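PDB 4W8V: CRISPR system Cmr subunit Cmr6 from Pyrococcus furiosus, which caps, together with Cmr1, the elongated RNA-guided type III-B Cmr complex of a CRISPR antiviral defence system and binds RNA. Local coordinates for residues Arg115-Lys120 and Phe219-Leu224; Cys106-Lys111 and Ala225-Gly230; Asp86-Gly91 and Glu95-Ala100; Ala100-Arg105 and Lys120-Ile125; Tyr65-Phe70 and Glu124-Leu129. One frame throughout, in Å; residues are numbered along the deposited sequence.

Overall arrangement
All five contacts lie in the helical part of this chain, the C-terminal portion of Cmr6 (RAMP superfamily), and none is tied to a known site. Contacts 1 and 2 join the same two helices, 108-116 and 212-228, with centres about 11 Å apart. L224 of contact 1 packs on L109 of contact 2. Contacts 4 and 5 are closer, centres about 7 Å apart, and share helix 122-133. Contact 3 is about 9 Å from contact 5 between centres. F88 of contact 3 touches L67 and I126 of contact 5, and L97 touches I126. K120 links contact 1 to contact 5 by a salt bridge to E128. Contacts 2 and 3 are separate, nearest atoms about 11 Å apart.

Contact 1 (Arg115-Lys120 and Phe219-Leu224); sequences RIFGEK and FSLVKL
I116 and S220 are the closest backbone pair, with CA atoms 6.9 Å apart, where the end of helix 108-116 meets helix 212-228. I116 does much of the touching. Its CD1 lies 3.5 Å from S220 CB, and its CG2 branch reaches the same carbon at 3.9 Å. The CG1 arm stands beside the backbone N (chi1 -48°), opposite the carbonyl carbon, and carries CD1 to the serine. F117 is the first residue past the helix. L221 CD1 meets its ring at the edge, near the ring plane, 4.0 Å from F117 CZ. The two side chains cross at about a right angle. A type II' beta turn from F117 to K120 then leads toward helix 122-133, whose I125, E128 and L129 also touch F117. L221 rests in addition on T59 of helix 52-68. S220 OG turns to a weak bond with the carbonyl O of E216 in its own helix. With no hydrogen bond across, the two segments are joined by carbon contacts alone.

Contact 2 (Cys106-Lys111 and Ala225-Gly230); sequences CSRLCK and ALRDLG
The guanidinium of R108 meets D228 OD2 at its edge, and NH2 of R227 lies near the same plane, also at the edge. The R108 and D228 planes stand 71° apart. The bond from R108 NH1 to D228 OD2 is 3.0 Å long and approaches from above the carboxylate plane. R108 NH2 adds a weak bond to D228 OD2, also 3.0 Å. R227 NE gives D228 OD1 a bond of 3.1 Å from the opposite face of the carboxylate. One carboxylate thus joins two arginines, which probably offsets the closeness of R108 NH1 and R227 NH2 at 4.0 Å. R227 NH2 has a further salt bridge to E112. Beside the salt bridge, L109 CD2 lies 3.5 Å from D228 OD2, as the two side chains run past each other. L109 also touches Y65 of helix 52-68. S107 is the N-cap of helix 108-116, its OG accepting from C110 N at 2.9 Å. This surface salt-bridge network joins the start of helix 108-116 to the end of helix 212-228.

Contact 3 (Asp86-Gly91 and Glu95-Ala100); sequences DAFMKG and EILSNA
This is a largely buried, apolar contact between neighbours in the chain: A87 and F88 of helix 77-90 meet I96 and L97, at and just after the end of the short helix 93-96. It joins the reversal of the chain to the interior shared by helices 52-68 and 122-133. The chain folds back within a few residues, and the CA atoms of A87 and I96 come to 6.5 Å. A87 CB and I96 CD1 are 3.5 Å apart. A87 CB is also 4.0 Å from I96 CB, so it lies along the isoleucine arm as well as against its end. F88 and L97 form the second pair. L97 CD1 comes to 3.4 Å from F88 CE2, approaching the ring obliquely. The two side chains cross at about a right angle. L97 CG lies beside its backbone N (chi1 -50°), which aims the methyl at the ring. A type I beta turn from L97 to A100 follows. F88 also packs on L67 of helix 52-68 and on I126 and L129 of helix 122-133, and its ring meets that of Y64. With no hydrogen bond between the segments, the contact rests on apolar packing.

Contact 4 (Ala100-Arg105 and Lys120-Ile125); sequences AKVPER and KKVPEI
V122 holds CG1 anti to its backbone N (chi1 166°) and CG2 beside that N, which turns both methyls to the loop. V122 CG1 lies 3.6 Å from A100 CB. V122 CG1 is also 3.3 Å from the carbonyl O of A100. V122 CG2 lies near A100 O (3.7 Å) and reaches V102 CG2 at 3.9 Å. V102 has CG1 anti to N (chi1 177°), and V102 CG2, beside N, is the branch that touches. The two valines meet at a slant. The backbones are nearest at K101 and V122, whose CA atoms are 6.6 Å apart. The contact joins the irregular loop between helices 93-96 and 108-116 to the first turn of helix 122-133. K121 occupies the N-cap position of that helix, and the K121 carbonyl O accepts from I125 N at 3.1 Å. V122 is buried, whereas V102 is exposed. The K101 side chain starts away from the helix. A backbone hydrogen bond between K101 and F70 also ties the loop to F70, whose side chain is touched by A100, V102 and P103.

Contact 5 (Tyr65-Phe70 and Glu124-Leu129); sequences YVLAEF and EIIDEL
Helix-to-helix packing brings the last turns of helix 52-68 against helix 122-133. L67 carries it with a single methyl. L67 CD1 lies 3.8 Å from I126 CD1. The same L67 CD1 is also 3.8 Å from L129 CD1, so it is received by residues three positions apart on the facing helix. L67 and L129 reach toward each other tip to tip. I126 instead comes in at a slant, its CD1 carried across by a chain bent at chi2 (-69°). The backbones stay well apart, with the CA atoms of L67 and I126 at 9.4 Å, and the ends of the side chains span the gap. The other methyl of L67, CD2, rests over one face of the F70 ring, 3.8 Å above its plane and offset toward the rim. V84 of helix 77-90 touches L67, while L221 of helix 212-228 touches L129. Acidic groups of helix 122-133 find partners elsewhere: D127 pairs with K94, and E128 with K120 and K217. All three touching residues are buried. With only methyl carbons meeting and no hydrogen bond across, the join between the two segments is hydrophobic.

Contact 1 (Arg115-Lys120 and Phe219-Leu224)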
# COMPACT_ATOMS: atom_id res chain seq x y z
N ARG A 115 -3.16 -3.97 -17.43
CA ARG A 115 -2.55 -5.26 -17.76
C ARG A 115 -2.99 -6.33 -16.77
O ARG A 115 -3.22 -7.48 -17.15
CB ARG A 115 -1.03 -5.15 -17.80
CG ARG A 115 -0.50 -4.31 -18.95
CD ARG A 115 1.02 -4.38 -19.05
NE ARG A 115 1.68 -3.12 -18.72
CZ ARG A 115 2.03 -2.19 -19.62
NH1 ARG A 115 1.77 -2.38 -20.91
NH2 ARG A 115 2.62 -1.08 -19.23
N ILE A 116 -3.13 -5.96 -15.49
CA ILE A 116 -3.58 -6.90 -14.47
C ILE A 116 -5.00 -7.38 -14.75
O ILE A 116 -5.29 -8.57 -14.64
CB ILE A 116 -3.58 -6.30 -13.04
CG1 ILE A 116 -2.27 -5.56 -12.70
CG2 ILE A 116 -3.88 -7.37 -12.01
CD1 ILE A 116 -1.04 -6.36 -12.90
N PHE A 117 -5.87 -6.45 -15.12
CA PHE A 117 -7.29 -6.77 -15.23
C PHE A 117 -7.74 -7.15 -16.63
O PHE A 117 -8.92 -7.05 -16.94
CB PHE A 117 -8.11 -5.59 -14.72
CG PHE A 117 -8.02 -5.44 -13.24
CD1 PHE A 117 -8.75 -6.26 -12.40
CD2 PHE A 117 -7.17 -4.50 -12.67
CE1 PHE A 117 -8.66 -6.14 -11.03
CE2 PHE A 117 -7.08 -4.38 -11.30
CZ PHE A 117 -7.82 -5.20 -10.48
N GLY A 118 -6.79 -7.60 -17.45
CA GLY A 118 -7.05 -8.11 -18.79
C GLY A 118 -8.17 -7.46 -19.58
O GLY A 118 -8.31 -6.23 -19.60
N GLU A 119 -8.98 -8.30 -20.22
CA GLU A 119 -10.03 -7.84 -21.12
C GLU A 119 -11.35 -7.59 -20.39
O GLU A 119 -12.42 -7.80 -20.96
N LYS A 120 -11.27 -7.14 -19.15
CA LYS A 120 -12.48 -6.84 -18.39
C LYS A 120 -12.86 -5.37 -18.57
O LYS A 120 -12.00 -4.50 -18.65
CB LYS A 120 -12.30 -7.18 -16.91
CG LYS A 120 -11.88 -8.63 -16.70
CD LYS A 120 -12.24 -9.15 -15.32
CE LYS A 120 -12.15 -10.68 -15.31
NZ LYS A 120 -12.30 -11.28 -13.96
N PHE A 219 -2.42 -9.46 -5.56
CA PHE A 219 -0.98 -9.60 -5.36
C PHE A 219 -0.21 -8.75 -6.37
O PHE A 219 0.83 -8.18 -6.05
CB PHE A 219 -0.58 -11.07 -5.48
CG PHE A 219 0.86 -11.32 -5.15
CD1 PHE A 219 1.30 -11.29 -3.83
CD2 PHE A 219 1.78 -11.56 -6.15
CE1 PHE A 219 2.63 -11.50 -3.52
CE2 PHE A 219 3.12 -11.79 -5.85
CZ PHE A 219 3.54 -11.76 -4.54
N SER A 220 -0.74 -8.66 -7.58
CA SER A 220 -0.09 -7.94 -8.65
C SER A 220 -0.16 -6.44 -8.39
O SER A 220 0.78 -5.70 -8.67
CB SER A 220 -0.72 -8.29 -9.99
OG SER A 220 -0.27 -9.55 -10.44
N LEU A 221 -1.28 -6.00 -7.83
CA LEU A 221 -1.41 -4.62 -7.44
C LEU A 221 -0.45 -4.31 -6.30
O LEU A 221 0.17 -3.25 -6.28
CB LEU A 221 -2.86 -4.32 -7.04
CG LEU A 221 -3.85 -4.25 -8.22
CD1 LEU A 221 -5.25 -4.02 -7.72
CD2 LEU A 221 -3.43 -3.16 -9.20
N VAL A 222 -0.28 -5.24 -5.37
CA VAL A 222 0.59 -5.01 -4.22
C VAL A 222 2.04 -4.87 -4.66
O VAL A 222 2.77 -3.99 -4.19
CB VAL A 222 0.43 -6.16 -3.20
CG1 VAL A 222 1.61 -6.23 -2.23
CG2 VAL A 222 -0.89 -6.02 -2.46
N LYS A 223 2.45 -5.75 -5.58
CA LYS A 223 3.73 -5.67 -6.25
C LYS A 223 3.94 -4.29 -6.83
O LYS A 223 4.96 -3.64 -6.59
CB LYS A 223 3.83 -6.70 -7.39
CG LYS A 223 4.64 -7.95 -7.09
CD LYS A 223 4.64 -8.92 -8.29
CE LYS A 223 5.64 -8.48 -9.36
NZ LYS A 223 7.05 -8.64 -8.91
N LEU A 224 2.98 -3.89 -7.65
CA LEU A 224 3.02 -2.62 -8.33
C LEU A 224 3.18 -1.49 -7.32
O LEU A 224 4.01 -0.60 -7.49
CB LEU A 224 1.74 -2.45 -9.16
CG LEU A 224 1.56 -1.28 -10.11
CD1 LEU A 224 2.79 -1.09 -10.99
CD2 LEU A 224 0.33 -1.55 -10.95

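Contact 2 (Cys106-Lys111 and Ala225-Gly230)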
# COMPACT_ATOMS: atom_id res chain seq x y z
N CYS A 106 -2.99 7.10 -21.22
CA CYS A 106 -2.86 6.51 -19.89
C CYS A 106 -1.49 6.77 -19.29
O CYS A 106 -0.49 6.82 -20.01
CB CYS A 106 -3.11 5.00 -19.94
SG CYS A 106 -4.73 4.53 -20.57
N SER A 107 -1.43 6.91 -17.97
CA SER A 107 -0.15 6.97 -17.29
C SER A 107 0.46 5.58 -17.34
O SER A 107 -0.22 4.63 -17.69
CB SER A 107 -0.30 7.45 -15.85
OG SER A 107 -0.93 6.47 -15.03
N ARG A 108 1.73 5.47 -16.99
CA ARG A 108 2.36 4.16 -16.87
C ARG A 108 1.61 3.32 -15.86
O ARG A 108 1.29 2.16 -16.11
CB ARG A 108 3.83 4.30 -16.47
CG ARG A 108 4.65 3.04 -16.62
CD ARG A 108 6.04 3.32 -16.10
NE ARG A 108 5.96 3.90 -14.77
CZ ARG A 108 6.01 3.19 -13.65
NH1 ARG A 108 6.16 1.86 -13.71
NH2 ARG A 108 5.92 3.79 -12.47
N LEU A 109 1.30 3.91 -14.71
CA LEU A 109 0.59 3.19 -13.66
C LEU A 109 -0.77 2.72 -14.16
O LEU A 109 -1.21 1.62 -13.86
CB LEU A 109 0.42 4.06 -12.41
CG LEU A 109 1.70 4.38 -11.63
CD1 LEU A 109 1.40 5.25 -10.43
CD2 LEU A 109 2.41 3.10 -11.20
N CYS A 110 -1.42 3.57 -14.96
CA CYS A 110 -2.67 3.19 -15.59
C CYS A 110 -2.50 2.01 -16.54
O CYS A 110 -3.31 1.08 -16.53
CB CYS A 110 -3.27 4.38 -16.33
SG CYS A 110 -4.86 4.02 -17.08
N LYS A 111 -1.45 2.04 -17.36
CA LYS A 111 -1.15 0.94 -18.28
C LYS A 111 -0.97 -0.36 -17.50
O LYS A 111 -1.56 -1.38 -17.82
CB LYS A 111 0.11 1.21 -19.11
CG LYS A 111 0.11 2.48 -19.94
CD LYS A 111 -0.58 2.29 -21.28
CE LYS A 111 -0.47 3.54 -22.16
NZ LYS A 111 0.93 3.84 -22.57
N ALA A 225 2.41 -1.55 -6.25
CA ALA A 225 2.40 -0.47 -5.26
C ALA A 225 3.70 -0.40 -4.44
O ALA A 225 4.17 0.68 -4.09
CB ALA A 225 1.18 -0.63 -4.34
N LEU A 226 4.32 -1.55 -4.16
CA LEU A 226 5.56 -1.57 -3.36
C LEU A 226 6.76 -1.09 -4.16
O LEU A 226 7.71 -0.54 -3.60
CB LEU A 226 5.83 -2.98 -2.82
CG LEU A 226 4.80 -3.61 -1.88
CD1 LEU A 226 5.25 -5.03 -1.43
CD2 LEU A 226 4.49 -2.74 -0.67
N ARG A 227 6.75 -1.32 -5.46
CA ARG A 227 7.84 -0.90 -6.32
C ARG A 227 7.76 0.60 -6.61
O ARG A 227 8.74 1.31 -6.48
CB ARG A 227 7.81 -1.69 -7.62
CG ARG A 227 9.01 -1.51 -8.53
CD ARG A 227 8.77 -2.26 -9.84
NE ARG A 227 7.67 -1.68 -10.59
CZ ARG A 227 6.84 -2.37 -11.37
NH1 ARG A 227 6.97 -3.68 -11.50
NH2 ARG A 227 5.87 -1.74 -12.03
N ASP A 228 6.56 1.08 -6.96
CA ASP A 228 6.43 2.44 -7.48
C ASP A 228 5.93 3.49 -6.49
O ASP A 228 6.19 4.67 -6.67
CB ASP A 228 5.54 2.43 -8.73
CG ASP A 228 6.16 1.65 -9.90
OD1 ASP A 228 7.38 1.35 -9.84
OD2 ASP A 228 5.45 1.35 -10.88
N LEU A 229 5.25 3.10 -5.42
CA LEU A 229 4.76 4.07 -4.44
C LEU A 229 5.51 3.98 -3.10
O LEU A 229 5.91 4.98 -2.54
CB LEU A 229 3.26 3.88 -4.21
CG LEU A 229 2.43 4.07 -5.48
CD1 LEU A 229 0.94 3.92 -5.23
CD2 LEU A 229 2.72 5.43 -6.08
N GLY A 230 5.70 2.77 -2.60
CA GLY A 230 6.45 2.60 -1.37
C GLY A 230 5.58 2.50 -0.12
O GLY A 230 4.43 2.96 -0.11

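Contact 3 (Asp86-Gly91 and Glu95-Ala100)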
# COMPACT_ATOMS: atom_id res chain seq x y z
N ASP A 86 -12.82 8.92 -2.00
CA ASP A 86 -13.97 9.05 -1.11
C ASP A 86 -15.07 8.07 -1.47
O ASP A 86 -15.75 7.56 -0.59
CB ASP A 86 -14.53 10.48 -1.14
CG ASP A 86 -13.66 11.46 -0.40
OD1 ASP A 86 -12.70 11.02 0.27
OD2 ASP A 86 -13.94 12.68 -0.46
N ALA A 87 -15.24 7.82 -2.77
CA ALA A 87 -16.28 6.90 -3.24
C ALA A 87 -16.00 5.48 -2.79
O ALA A 87 -16.86 4.83 -2.22
CB ALA A 87 -16.39 6.95 -4.74
N PHE A 88 -14.80 4.99 -3.06
CA PHE A 88 -14.48 3.64 -2.66
C PHE A 88 -14.48 3.46 -1.14
O PHE A 88 -14.94 2.44 -0.63
CB PHE A 88 -13.14 3.22 -3.24
CG PHE A 88 -13.24 2.56 -4.58
CD1 PHE A 88 -13.46 1.19 -4.68
CD2 PHE A 88 -13.09 3.30 -5.75
CE1 PHE A 88 -13.54 0.57 -5.91
CE2 PHE A 88 -13.16 2.67 -6.98
CZ PHE A 88 -13.39 1.30 -7.06
N MET A 89 -13.99 4.46 -0.41
CA MET A 89 -13.78 4.30 1.02
C MET A 89 -14.99 4.69 1.89
O MET A 89 -15.17 4.13 2.98
CB MET A 89 -12.55 5.10 1.46
CG MET A 89 -11.25 4.65 0.78
SD MET A 89 -9.74 5.40 1.45
CE MET A 89 -9.65 4.53 3.03
N LYS A 90 -15.81 5.62 1.42
CA LYS A 90 -16.90 6.16 2.24
C LYS A 90 -18.29 5.90 1.64
O LYS A 90 -19.25 5.70 2.38
CB LYS A 90 -16.71 7.66 2.45
CG LYS A 90 -15.58 8.01 3.40
CD LYS A 90 -15.06 9.42 3.16
CE LYS A 90 -16.12 10.48 3.40
NZ LYS A 90 -15.60 11.85 3.15
N GLY A 91 -18.38 5.91 0.32
CA GLY A 91 -19.67 5.78 -0.34
C GLY A 91 -19.81 4.52 -1.17
O GLY A 91 -19.25 3.48 -0.84
N GLU A 95 -21.92 3.34 -7.96
CA GLU A 95 -22.80 4.45 -8.31
C GLU A 95 -22.02 5.65 -8.83
O GLU A 95 -22.34 6.19 -9.89
CB GLU A 95 -23.64 4.85 -7.10
N ILE A 96 -21.01 6.07 -8.08
CA ILE A 96 -20.28 7.30 -8.39
C ILE A 96 -19.40 7.18 -9.63
O ILE A 96 -19.23 8.15 -10.38
CB ILE A 96 -19.42 7.75 -7.19
CG1 ILE A 96 -20.26 7.76 -5.91
CG2 ILE A 96 -18.81 9.13 -7.43
CD1 ILE A 96 -19.60 8.45 -4.73
N LEU A 97 -18.84 6.00 -9.86
CA LEU A 97 -17.94 5.82 -11.01
C LEU A 97 -18.62 5.11 -12.17
O LEU A 97 -17.96 4.47 -12.99
CB LEU A 97 -16.70 5.05 -10.59
CG LEU A 97 -15.98 5.56 -9.36
CD1 LEU A 97 -14.69 4.79 -9.18
CD2 LEU A 97 -15.70 7.06 -9.46
N SER A 98 -19.94 5.24 -12.25
CA SER A 98 -20.73 4.57 -13.27
C SER A 98 -20.25 4.91 -14.68
O SER A 98 -20.11 4.04 -15.53
CB SER A 98 -22.21 4.94 -13.13
OG SER A 98 -22.39 6.35 -13.14
N ASN A 99 -19.97 6.20 -14.90
CA ASN A 99 -19.64 6.70 -16.22
C ASN A 99 -18.14 6.72 -16.51
O ASN A 99 -17.66 7.46 -17.36
CB ASN A 99 -20.21 8.11 -16.39
CG ASN A 99 -21.65 8.21 -15.92
OD1 ASN A 99 -22.40 7.23 -15.97
ND2 ASN A 99 -22.05 9.39 -15.47
N ALA A 100 -17.39 5.88 -15.79
CA ALA A 100 -15.96 5.80 -16.00
C ALA A 100 -15.65 5.10 -17.32
O ALA A 100 -16.21 4.05 -17.63
CB ALA A 100 -15.30 5.07 -14.85

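Contact 4 (Ala100-Arg105 and Lys120-Ile125)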
# COMPACT_ATOMS: atom_id res chain seq x y z
N ALA A 100 -17.39 5.88 -15.79
CA ALA A 100 -15.96 5.80 -16.00
C ALA A 100 -15.65 5.10 -17.32
O ALA A 100 -16.21 4.05 -17.63
CB ALA A 100 -15.30 5.07 -14.85
N LYS A 101 -14.76 5.71 -18.10
CA LYS A 101 -14.33 5.14 -19.37
C LYS A 101 -12.81 5.07 -19.39
O LYS A 101 -12.15 5.92 -18.80
CB LYS A 101 -14.85 5.96 -20.55
CG LYS A 101 -16.36 6.19 -20.55
CD LYS A 101 -16.79 7.08 -21.70
CE LYS A 101 -18.30 7.33 -21.67
NZ LYS A 101 -18.77 8.09 -22.86
N VAL A 102 -12.27 4.07 -20.06
CA VAL A 102 -10.83 3.96 -20.24
C VAL A 102 -10.33 5.20 -20.97
O VAL A 102 -10.89 5.59 -21.99
CB VAL A 102 -10.43 2.69 -21.03
CG1 VAL A 102 -8.94 2.65 -21.27
CG2 VAL A 102 -10.87 1.44 -20.28
N PRO A 103 -9.29 5.85 -20.42
CA PRO A 103 -8.77 7.10 -20.97
C PRO A 103 -8.02 6.95 -22.30
O PRO A 103 -7.49 5.88 -22.62
CB PRO A 103 -7.81 7.59 -19.88
CG PRO A 103 -7.43 6.37 -19.13
CD PRO A 103 -8.65 5.50 -19.14
N GLU A 104 -8.00 8.05 -23.05
CA GLU A 104 -7.29 8.16 -24.32
C GLU A 104 -5.78 8.02 -24.11
O GLU A 104 -5.13 7.21 -24.77
CB GLU A 104 -7.61 9.50 -24.98
CG GLU A 104 -6.92 9.76 -26.31
CD GLU A 104 -7.48 10.97 -27.03
OE1 GLU A 104 -8.39 11.63 -26.47
OE2 GLU A 104 -7.02 11.27 -28.15
N ARG A 105 -5.24 8.81 -23.20
CA ARG A 105 -3.84 8.73 -22.82
C ARG A 105 -3.71 8.20 -21.39
O ARG A 105 -4.25 8.79 -20.46
CB ARG A 105 -3.17 10.10 -22.94
CG ARG A 105 -3.23 10.71 -24.33
CD ARG A 105 -2.91 12.20 -24.29
NE ARG A 105 -1.57 12.47 -23.79
CZ ARG A 105 -1.17 13.64 -23.30
NH1 ARG A 105 -2.03 14.64 -23.23
NH2 ARG A 105 0.07 13.80 -22.87
N LYS A 120 -11.27 -7.14 -19.15
CA LYS A 120 -12.48 -6.84 -18.39
C LYS A 120 -12.86 -5.37 -18.57
O LYS A 120 -12.00 -4.50 -18.65
CB LYS A 120 -12.30 -7.18 -16.91
CG LYS A 120 -11.88 -8.63 -16.70
CD LYS A 120 -12.24 -9.15 -15.32
CE LYS A 120 -12.15 -10.68 -15.31
NZ LYS A 120 -12.30 -11.28 -13.96
N LYS A 121 -14.16 -5.10 -18.63
CA LYS A 121 -14.63 -3.74 -18.87
C LYS A 121 -14.69 -2.96 -17.56
O LYS A 121 -14.56 -3.53 -16.48
CB LYS A 121 -16.01 -3.77 -19.54
CG LYS A 121 -16.02 -4.51 -20.86
CD LYS A 121 -16.55 -3.64 -21.99
CE LYS A 121 -16.54 -4.39 -23.32
NZ LYS A 121 -17.15 -3.60 -24.43
N VAL A 122 -14.90 -1.65 -17.67
CA VAL A 122 -14.80 -0.78 -16.51
C VAL A 122 -15.76 -1.16 -15.38
O VAL A 122 -15.30 -1.44 -14.28
CB VAL A 122 -15.01 0.70 -16.90
CG1 VAL A 122 -15.25 1.54 -15.67
CG2 VAL A 122 -13.82 1.22 -17.69
N PRO A 123 -17.09 -1.21 -15.63
CA PRO A 123 -17.95 -1.47 -14.47
C PRO A 123 -17.71 -2.85 -13.85
O PRO A 123 -18.13 -3.08 -12.72
CB PRO A 123 -19.37 -1.38 -15.06
CG PRO A 123 -19.21 -0.60 -16.32
CD PRO A 123 -17.88 -1.04 -16.86
N GLU A 124 -17.03 -3.73 -14.58
CA GLU A 124 -16.67 -5.03 -14.04
C GLU A 124 -15.49 -4.94 -13.08
O GLU A 124 -15.51 -5.56 -12.02
CB GLU A 124 -16.35 -6.01 -15.18
CG GLU A 124 -15.94 -7.39 -14.71
CD GLU A 124 -15.74 -8.37 -15.85
OE1 GLU A 124 -15.93 -7.97 -17.02
OE2 GLU A 124 -15.40 -9.54 -15.58
N ILE A 125 -14.47 -4.17 -13.45
CA ILE A 125 -13.25 -4.05 -12.65
C ILE A 125 -13.55 -3.39 -11.30
O ILE A 125 -12.97 -3.75 -10.27
CB ILE A 125 -12.16 -3.23 -13.38
CG1 ILE A 125 -11.80 -3.87 -14.72
CG2 ILE A 125 -10.91 -3.10 -12.53
CD1 ILE A 125 -10.69 -3.14 -15.44

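Contact 5 (Tyr65-Phe70 and Glu124-Leu129)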
# COMPACT_ATOMS: atom_id res chain seq x y z
N TYR A 65 -5.80 6.44 -7.69
CA TYR A 65 -4.98 7.29 -8.52
C TYR A 65 -5.18 6.98 -10.00
O TYR A 65 -5.38 7.88 -10.82
CB TYR A 65 -3.52 7.13 -8.12
CG TYR A 65 -2.53 7.97 -8.88
CD1 TYR A 65 -1.94 7.51 -10.05
CD2 TYR A 65 -2.17 9.22 -8.40
CE1 TYR A 65 -1.02 8.29 -10.75
CE2 TYR A 65 -1.25 10.00 -9.08
CZ TYR A 65 -0.68 9.53 -10.25
OH TYR A 65 0.24 10.32 -10.92
N VAL A 66 -5.14 5.70 -10.33
CA VAL A 66 -5.32 5.25 -11.70
C VAL A 66 -6.75 5.53 -12.18
O VAL A 66 -6.95 6.04 -13.28
CB VAL A 66 -5.00 3.75 -11.82
CG1 VAL A 66 -5.60 3.16 -13.08
CG2 VAL A 66 -3.49 3.54 -11.77
N LEU A 67 -7.74 5.22 -11.34
CA LEU A 67 -9.14 5.34 -11.74
C LEU A 67 -9.59 6.79 -11.88
O LEU A 67 -10.61 7.07 -12.52
CB LEU A 67 -10.04 4.62 -10.75
CG LEU A 67 -10.17 3.11 -11.01
CD1 LEU A 67 -11.04 2.42 -9.96
CD2 LEU A 67 -10.72 2.89 -12.40
N ALA A 68 -8.83 7.71 -11.29
CA ALA A 68 -9.09 9.14 -11.45
C ALA A 68 -8.91 9.53 -12.92
O ALA A 68 -9.56 10.43 -13.43
CB ALA A 68 -8.17 9.96 -10.55
N GLU A 69 -8.01 8.82 -13.61
CA GLU A 69 -7.80 9.04 -15.03
C GLU A 69 -9.02 8.58 -15.86
O GLU A 69 -9.13 8.93 -17.04
CB GLU A 69 -6.55 8.30 -15.51
CG GLU A 69 -5.31 8.50 -14.63
CD GLU A 69 -4.08 7.74 -15.15
OE1 GLU A 69 -3.85 7.72 -16.38
OE2 GLU A 69 -3.35 7.17 -14.32
N PHE A 70 -9.93 7.82 -15.24
CA PHE A 70 -11.09 7.25 -15.94
C PHE A 70 -12.35 8.12 -15.89
O PHE A 70 -13.38 7.75 -16.44
CB PHE A 70 -11.44 5.86 -15.37
CG PHE A 70 -10.45 4.79 -15.70
CD1 PHE A 70 -9.11 4.92 -15.36
CD2 PHE A 70 -10.85 3.63 -16.34
CE1 PHE A 70 -8.20 3.93 -15.66
CE2 PHE A 70 -9.94 2.64 -16.65
CZ PHE A 70 -8.61 2.79 -16.31
N GLU A 124 -17.03 -3.73 -14.58
CA GLU A 124 -16.67 -5.03 -14.04
C GLU A 124 -15.49 -4.94 -13.08
O GLU A 124 -15.51 -5.56 -12.02
CB GLU A 124 -16.35 -6.01 -15.18
CG GLU A 124 -15.94 -7.39 -14.71
CD GLU A 124 -15.74 -8.37 -15.85
OE1 GLU A 124 -15.93 -7.97 -17.02
OE2 GLU A 124 -15.40 -9.54 -15.58
N ILE A 125 -14.47 -4.17 -13.45
CA ILE A 125 -13.25 -4.05 -12.65
C ILE A 125 -13.55 -3.39 -11.30
O ILE A 125 -12.97 -3.75 -10.27
CB ILE A 125 -12.16 -3.23 -13.38
CG1 ILE A 125 -11.80 -3.87 -14.72
CG2 ILE A 125 -10.91 -3.10 -12.53
CD1 ILE A 125 -10.69 -3.14 -15.44
N ILE A 126 -14.45 -2.43 -11.32
CA ILE A 126 -14.95 -1.81 -10.10
C ILE A 126 -15.46 -2.88 -9.14
O ILE A 126 -15.26 -2.79 -7.93
CB ILE A 126 -16.07 -0.80 -10.40
CG1 ILE A 126 -15.55 0.31 -11.31
CG2 ILE A 126 -16.61 -0.20 -9.11
CD1 ILE A 126 -14.55 1.21 -10.65
N ASP A 127 -16.10 -3.91 -9.69
CA ASP A 127 -16.66 -4.98 -8.88
C ASP A 127 -15.57 -5.84 -8.26
O ASP A 127 -15.66 -6.22 -7.10
CB ASP A 127 -17.59 -5.85 -9.72
CG ASP A 127 -18.88 -5.15 -10.06
OD1 ASP A 127 -19.33 -4.32 -9.25
OD2 ASP A 127 -19.43 -5.42 -11.15
N GLU A 128 -14.54 -6.14 -9.03
CA GLU A 128 -13.43 -6.94 -8.52
C GLU A 128 -12.70 -6.18 -7.43
O GLU A 128 -12.21 -6.77 -6.47
CB GLU A 128 -12.49 -7.34 -9.65
CG GLU A 128 -13.08 -8.36 -10.63
CD GLU A 128 -12.03 -9.18 -11.35
OE1 GLU A 128 -11.31 -8.60 -12.19
OE2 GLU A 128 -11.92 -10.39 -11.07
N LEU A 129 -12.64 -4.86 -7.58
CA LEU A 129 -11.97 -4.00 -6.61
C LEU A 129 -12.82 -3.83 -5.37
O LEU A 129 -12.30 -3.76 -4.26
CB LEU A 129 -11.65 -2.62 -7.21
CG LEU A 129 -10.61 -2.57 -8.33
CD1 LEU A 129 -10.61 -1.23 -9.02
CD2 LEU A 129 -9.23 -2.88 -7.77